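Local atomic coordinates of endostatin (Mus musculus, PDB entry 1KOE), a protein that inhibits angiogenesis as the C-terminal fragment of the collagen XVIII alpha1 chain, and binds heparin. Residues A[98-101]-A[106-109]; A[41-46]-A[150-155]. All coordinates share one frame; numbering follows the deposited sequence.

Interaction 1 of 2, residues A[98-101]-A[106-109]; sequences DGRD and PAWP
The guanidinium of Arg100 is overlapped on one face by the outer corner of the Trp108 six-membered ring, CH2. Trp108 CH2 stands 3.4 Å above the guanidinium plane, near its centre, and CH2 to Arg100 CZ is 3.5 Å. The two flat groups are inclined by 35°. Ala107 CB adds a second apolar surface, 3.4 Å from Arg100 NH1 and close to the guanidinium plane, while also sitting over a face of the indole. The arginine chain bends at its third torsion (chi3 -72°), which swings the head group back alongside Asp98. There two nitrogens take one oxygen each, side-on: Arg100 NE reaches Asp98 OD1 at 2.8 Å and nearly straight (163°), whereas NH2 to OD2, of equal length, is more bent. Asp98 OD1 also accepts a bond from the Ser96 hydroxyl, and Arg100 NH2 has a second acceptor in the Asn10 carbonyl. The contact thus ties together two parts of the long loop before strand 112-114. Here an arginine divides its duties: nitrogens paired with an acid, one face covered by an indole carbon. The salt bridge fixes the rotation of the guanidinium, and the tryptophan probably shields one face of it from water.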
ATOM      1  N   ASP A  98      -5.861   7.784 -11.162  1.00 10.70           N
ATOM      2  CA  ASP A  98      -6.102   8.829 -12.147  1.00 11.77           C
ATOM      3  C   ASP A  98      -4.832   9.483 -12.734  1.00 13.33           C
ATOM      4  O   ASP A  98      -4.911  10.554 -13.353  1.00 15.58           O
ATOM      5  CB  ASP A  98      -7.109   9.876 -11.628  1.00 10.84           C
ATOM      6  CG  ASP A  98      -6.604  10.651 -10.416  1.00 16.86           C
ATOM      7  OD1 ASP A  98      -5.390  10.635 -10.128  1.00 13.35           O
ATOM      8  OD2 ASP A  98      -7.447  11.288  -9.738  1.00 21.65           O
ATOM      9  N   GLY A  99      -3.675   8.854 -12.499  1.00  9.84           N
ATOM     10  CA  GLY A  99      -2.428   9.305 -13.080  1.00  9.11           C
ATOM     11  C   GLY A  99      -1.586  10.377 -12.442  1.00 11.25           C
ATOM     12  O   GLY A  99      -0.679  10.885 -13.093  1.00 16.51           O
ATOM     13  N   ARG A 100      -1.814  10.694 -11.183  1.00 10.63           N
ATOM     14  CA  ARG A 100      -1.016  11.712 -10.510  1.00 10.06           C
ATOM     15  C   ARG A 100       0.135  11.129  -9.693  1.00 11.45           C
ATOM     16  O   ARG A 100      -0.018  10.079  -9.048  1.00 10.90           O
ATOM     17  CB  ARG A 100      -1.906  12.553  -9.594  1.00 13.52           C
ATOM     18  CG  ARG A 100      -2.872  13.474 -10.334  1.00 13.17           C
ATOM     19  CD  ARG A 100      -3.841  14.094  -9.351  1.00 12.67           C
ATOM     20  NE  ARG A 100      -4.784  13.096  -8.877  1.00 14.67           N
ATOM     21  CZ  ARG A 100      -5.406  13.123  -7.704  1.00 17.38           C
ATOM     22  NH1 ARG A 100      -5.196  14.112  -6.853  1.00 17.60           N
ATOM     23  NH2 ARG A 100      -6.239  12.149  -7.381  1.00 20.61           N
ATOM     24  N   ASP A 101       1.296  11.781  -9.758  1.00 10.87           N
ATOM     25  CA  ASP A 101       2.456  11.340  -8.984  1.00 11.26           C
ATOM     26  C   ASP A 101       2.189  11.816  -7.545  1.00 13.62           C
ATOM     27  O   ASP A 101       2.149  13.027  -7.260  1.00 12.96           O
ATOM     28  CB  ASP A 101       3.738  11.966  -9.541  1.00 12.93           C
ATOM     29  CG  ASP A 101       4.995  11.543  -8.773  1.00 15.24           C
ATOM     30  OD1 ASP A 101       4.964  11.299  -7.554  1.00 14.40           O
ATOM     31  OD2 ASP A 101       6.057  11.496  -9.394  1.00 19.77           O
ATOM     32  N   PRO A 106       0.225  18.101  -4.590  1.00 17.89           N
ATOM     33  CA  PRO A 106      -0.226  18.604  -3.284  1.00 16.49           C
ATOM     34  C   PRO A 106      -1.473  17.967  -2.653  1.00 18.47           C
ATOM     35  O   PRO A 106      -1.751  18.205  -1.471  1.00 19.70           O
ATOM     36  CB  PRO A 106      -0.409  20.103  -3.539  1.00 20.92           C
ATOM     37  CG  PRO A 106      -0.843  20.143  -4.988  1.00 19.91           C
ATOM     38  CD  PRO A 106       0.103  19.141  -5.632  1.00 20.85           C
ATOM     39  N   ALA A 107      -2.196  17.139  -3.417  1.00 15.25           N
ATOM     40  CA  ALA A 107      -3.409  16.487  -2.912  1.00 13.10           C
ATOM     41  C   ALA A 107      -3.093  15.517  -1.777  1.00 12.10           C
ATOM     42  O   ALA A 107      -3.984  15.106  -1.037  1.00 16.31           O
ATOM     43  CB  ALA A 107      -4.156  15.777  -4.032  1.00 14.32           C
ATOM     44  N   TRP A 108      -1.830  15.119  -1.679  1.00 11.10           N
ATOM     45  CA  TRP A 108      -1.360  14.247  -0.596  1.00 12.47           C
ATOM     46  C   TRP A 108      -0.351  15.101   0.191  1.00 14.31           C
ATOM     47  O   TRP A 108       0.844  15.116  -0.118  1.00 16.32           O
ATOM     48  CB  TRP A 108      -0.671  12.999  -1.152  1.00 11.95           C
ATOM     49  CG  TRP A 108      -1.598  12.054  -1.872  1.00 11.69           C
ATOM     50  CD1 TRP A 108      -2.273  10.997  -1.330  1.00 12.75           C
ATOM     51  CD2 TRP A 108      -1.930  12.069  -3.272  1.00 11.65           C
ATOM     52  NE1 TRP A 108      -3.002  10.358  -2.306  1.00 15.29           N
ATOM     53  CE2 TRP A 108      -2.814  10.992  -3.502  1.00 11.33           C
ATOM     54  CE3 TRP A 108      -1.562  12.885  -4.349  1.00 11.70           C
ATOM     55  CZ2 TRP A 108      -3.338  10.710  -4.761  1.00 10.78           C
ATOM     56  CZ3 TRP A 108      -2.082  12.606  -5.609  1.00 13.94           C
ATOM     57  CH2 TRP A 108      -2.963  11.523  -5.801  1.00 14.46           C
ATOM     58  N   PRO A 109      -0.833  15.860   1.186  1.00 15.74           N
ATOM     59  CA  PRO A 109       0.032  16.719   1.995  1.00 18.56           C
ATOM     60  C   PRO A 109       1.114  15.988   2.780  1.00 18.21           C
ATOM     61  O   PRO A 109       2.165  16.559   3.065  1.00 21.01           O
ATOM     62  CB  PRO A 109      -0.961  17.429   2.912  1.00 19.24           C
ATOM     63  CG  PRO A 109      -2.064  16.438   3.047  1.00 27.60           C
ATOM     64  CD  PRO A 109      -2.231  15.966   1.638  1.00 18.39           C
TER

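Interaction 2 of 2, residues A[41-46]-A[150-155]; sequences RAFLSS and RLLEQK
Phe43 presents the far end of its ring to two leucine methyl groups. Its CZ lies 4.0 Å from Leu151 CD1, and the side chains of these two residues cross at about a right angle; CE2 makes a looser approach to Leu152 CD2, at 4.4 Å. With CG anti to the backbone N (chi1 -174°), the phenyl group extends from its own chain toward the 150-155 loop and bridges backbones whose nearest CA atoms, Phe43 and Leu151, are 10.0 Å apart. The next shell is also apolar: Leu166 of strand 166-169 touches both Phe43 and Leu151, Leu51 touches Phe43, and Phe81 touches Leu152.

Farther out, polar bonds help to hold the backbones: Phe43, Leu151 and Leu152 make backbone hydrogen bonds with Leu166, Gly86 and Gln85 respectively. Phe43 is the centre of an inverse gamma turn just beyond strand 40-42, with a weak bond from Leu44 N to Ala42 O. On the other segment, Gln154 NE2 meets Leu152 O at 2.9 Å, from above the carbonyl plane, and also bonds to Ser117 O. Arg150 NH2 pairs with Glu153 OE2 at 2.7 Å across the bend that carries the leucines. The contact therefore joins the edge of the five-strand sheet to the loop entering strand 155-158. Between the segments it is apolar and without hydrogen bonds, so shape and burial hold it, while neighbouring polar bonds constrain the backbones.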
ATOM      1  N   ARG A  41      -6.302  -5.238  -4.370  1.00  8.14           N
ATOM      2  CA  ARG A  41      -6.625  -5.271  -2.957  1.00  9.25           C
ATOM      3  C   ARG A  41      -5.787  -4.211  -2.228  1.00  9.34           C
ATOM      4  O   ARG A  41      -4.728  -3.811  -2.714  1.00  8.16           O
ATOM      5  CB  ARG A  41      -6.373  -6.676  -2.407  1.00 15.01           C
ATOM      6  CG  ARG A  41      -7.337  -7.710  -3.001  1.00 22.66           C
ATOM      7  CD  ARG A  41      -7.603  -8.870  -2.074  1.00 28.20           C
ATOM      8  NE  ARG A  41      -8.052  -8.408  -0.766  1.00 30.10           N
ATOM      9  CZ  ARG A  41      -7.690  -8.961   0.388  1.00 30.96           C
ATOM     10  NH1 ARG A  41      -6.867 -10.011   0.388  1.00 25.66           N
ATOM     11  NH2 ARG A  41      -8.123  -8.444   1.540  1.00 28.72           N
ATOM     12  N   ALA A  42      -6.285  -3.701  -1.105  1.00  7.60           N
ATOM     13  CA  ALA A  42      -5.552  -2.690  -0.348  1.00  6.68           C
ATOM     14  C   ALA A  42      -4.264  -3.280   0.215  1.00  7.17           C
ATOM     15  O   ALA A  42      -4.246  -4.413   0.697  1.00  8.52           O
ATOM     16  CB  ALA A  42      -6.426  -2.131   0.769  1.00  7.71           C
ATOM     17  N   PHE A  43      -3.186  -2.501   0.110  1.00  6.55           N
ATOM     18  CA  PHE A  43      -1.841  -2.842   0.589  1.00  8.23           C
ATOM     19  C   PHE A  43      -1.830  -2.574   2.115  1.00  7.43           C
ATOM     20  O   PHE A  43      -1.298  -1.570   2.579  1.00  8.61           O
ATOM     21  CB  PHE A  43      -0.844  -1.916  -0.155  1.00  7.58           C
ATOM     22  CG  PHE A  43       0.626  -2.216   0.090  1.00  7.95           C
ATOM     23  CD1 PHE A  43       1.276  -3.252  -0.593  1.00 10.05           C
ATOM     24  CD2 PHE A  43       1.370  -1.425   0.959  1.00 10.04           C
ATOM     25  CE1 PHE A  43       2.658  -3.486  -0.422  1.00 13.92           C
ATOM     26  CE2 PHE A  43       2.743  -1.648   1.134  1.00 12.57           C
ATOM     27  CZ  PHE A  43       3.386  -2.683   0.436  1.00 10.87           C
ATOM     28  N   LEU A  44      -2.459  -3.453   2.886  1.00  7.22           N
ATOM     29  CA  LEU A  44      -2.554  -3.267   4.329  1.00  6.87           C
ATOM     30  C   LEU A  44      -2.692  -4.617   5.016  1.00  9.21           C
ATOM     31  O   LEU A  44      -3.234  -5.553   4.425  1.00  9.14           O
ATOM     32  CB  LEU A  44      -3.857  -2.500   4.666  1.00  8.00           C
ATOM     33  CG  LEU A  44      -4.179  -1.103   4.119  1.00  6.24           C
ATOM     34  CD1 LEU A  44      -5.646  -0.744   4.330  1.00  6.93           C
ATOM     35  CD2 LEU A  44      -3.274  -0.086   4.791  1.00  9.85           C
ATOM     36  N   SER A  45      -2.160  -4.738   6.236  1.00  7.07           N
ATOM     37  CA  SER A  45      -2.398  -5.948   7.028  1.00  7.88           C
ATOM     38  C   SER A  45      -3.698  -5.630   7.793  1.00 10.02           C
ATOM     39  O   SER A  45      -4.032  -4.459   8.000  1.00 11.73           O
ATOM     40  CB  SER A  45      -1.282  -6.189   8.046  1.00  8.40           C
ATOM     41  OG  SER A  45      -0.172  -6.835   7.461  1.00  8.46           O
ATOM     42  N   SER A  46      -4.442  -6.651   8.199  1.00  9.61           N
ATOM     43  CA  SER A  46      -5.666  -6.427   8.970  1.00 10.74           C
ATOM     44  C   SER A  46      -5.811  -7.585   9.959  1.00 10.89           C
ATOM     45  O   SER A  46      -4.962  -8.464  10.004  1.00 10.38           O
ATOM     46  CB  SER A  46      -6.892  -6.294   8.053  1.00 16.99           C
ATOM     47  OG  SER A  46      -7.046  -7.423   7.188  1.00 22.50           O
ATOM     48  N   ARG A 150      11.223   3.956   1.068  1.00 15.86           N
ATOM     49  CA  ARG A 150      10.775   2.640   1.542  1.00 12.80           C
ATOM     50  C   ARG A 150       9.265   2.571   1.739  1.00 12.17           C
ATOM     51  O   ARG A 150       8.632   3.574   2.074  1.00 13.69           O
ATOM     52  CB  ARG A 150      11.446   2.306   2.880  1.00 12.46           C
ATOM     53  CG  ARG A 150      12.945   2.213   2.805  1.00 14.92           C
ATOM     54  CD  ARG A 150      13.562   2.219   4.198  1.00 25.50           C
ATOM     55  NE  ARG A 150      13.345   3.483   4.902  1.00 25.57           N
ATOM     56  CZ  ARG A 150      13.667   3.709   6.173  1.00 27.33           C
ATOM     57  NH1 ARG A 150      14.230   2.759   6.905  1.00 25.30           N
ATOM     58  NH2 ARG A 150      13.415   4.891   6.718  1.00 25.11           N
ATOM     59  N   LEU A 151       8.708   1.371   1.580  1.00 10.50           N
ATOM     60  CA  LEU A 151       7.271   1.137   1.765  1.00 12.07           C
ATOM     61  C   LEU A 151       6.934   0.549   3.127  1.00 11.63           C
ATOM     62  O   LEU A 151       5.798   0.653   3.570  1.00 11.03           O
ATOM     63  CB  LEU A 151       6.748   0.142   0.727  1.00 11.10           C
ATOM     64  CG  LEU A 151       6.730   0.547  -0.734  1.00 13.11           C
ATOM     65  CD1 LEU A 151       6.228  -0.637  -1.560  1.00 14.89           C
ATOM     66  CD2 LEU A 151       5.833   1.741  -0.906  1.00 16.30           C
ATOM     67  N   LEU A 152       7.919  -0.056   3.790  1.00 10.91           N
ATOM     68  CA  LEU A 152       7.676  -0.738   5.061  1.00 11.22           C
ATOM     69  C   LEU A 152       8.487  -0.265   6.270  1.00 11.78           C
ATOM     70  O   LEU A 152       8.805  -1.046   7.159  1.00 12.35           O
ATOM     71  CB  LEU A 152       7.818  -2.266   4.875  1.00 12.01           C
ATOM     72  CG  LEU A 152       6.876  -2.968   3.877  1.00 12.63           C
ATOM     73  CD1 LEU A 152       7.348  -4.391   3.630  1.00 12.30           C
ATOM     74  CD2 LEU A 152       5.433  -2.959   4.416  1.00 12.35           C
ATOM     75  N   GLU A 153       8.817   1.018   6.293  1.00 11.86           N
ATOM     76  CA  GLU A 153       9.508   1.618   7.421  1.00 13.35           C
ATOM     77  C   GLU A 153       8.589   1.366   8.627  1.00 14.01           C
ATOM     78  O   GLU A 153       7.364   1.242   8.483  1.00 14.47           O
ATOM     79  CB  GLU A 153       9.663   3.111   7.143  1.00 17.02           C
ATOM     80  CG  GLU A 153      10.419   3.913   8.169  1.00 40.20           C
ATOM     81  CD  GLU A 153      10.657   5.345   7.707  1.00 49.50           C
ATOM     82  OE1 GLU A 153       9.989   5.800   6.758  1.00 39.91           O
ATOM     83  OE2 GLU A 153      11.512   6.038   8.298  1.00 62.69           O
ATOM     84  N   GLN A 154       9.164   1.274   9.809  1.00 13.28           N
ATOM     85  CA  GLN A 154       8.378   0.980  11.001  1.00 13.39           C
ATOM     86  C   GLN A 154       8.042   2.165  11.896  1.00 15.73           C
ATOM     87  O   GLN A 154       8.608   2.305  12.985  1.00 21.34           O
ATOM     88  CB  GLN A 154       9.092  -0.108  11.786  1.00 12.23           C
ATOM     89  CG  GLN A 154       9.230  -1.371  10.960  1.00 13.53           C
ATOM     90  CD  GLN A 154       7.893  -2.009  10.718  1.00 12.24           C
ATOM     91  OE1 GLN A 154       7.209  -2.360  11.663  1.00 13.87           O
ATOM     92  NE2 GLN A 154       7.495  -2.127   9.461  1.00 10.73           N
ATOM     93  N   LYS A 155       7.147   3.027  11.420  1.00 13.25           N
ATOM     94  CA  LYS A 155       6.716   4.191  12.171  1.00 13.64           C
ATOM     95  C   LYS A 155       5.295   4.015  12.696  1.00 16.34           C
ATOM     96  O   LYS A 155       4.382   3.713  11.933  1.00 16.97           O
ATOM     97  CB  LYS A 155       6.747   5.445  11.293  1.00 15.76           C
TER

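Taken together, the two contacts show how chemistry follows position within a single compact domain. Interaction 2 is buried, about 5 Å from the centre of the chain, and joins segments more than a hundred residues apart; interaction 1 is only partly buried, about 15 Å out, and closes a local excursion of one loop. Their centres are about 19 Å apart and they do not touch, nor do they hold the same elements. In both an aromatic ring provides much of the shared surface, but its partners differ: aliphatic methyls at the core, a charged planar group near the surface. Charged pairing accordingly belongs to the head group itself in interaction 1, but stands behind the hydrocarbon in interaction 2.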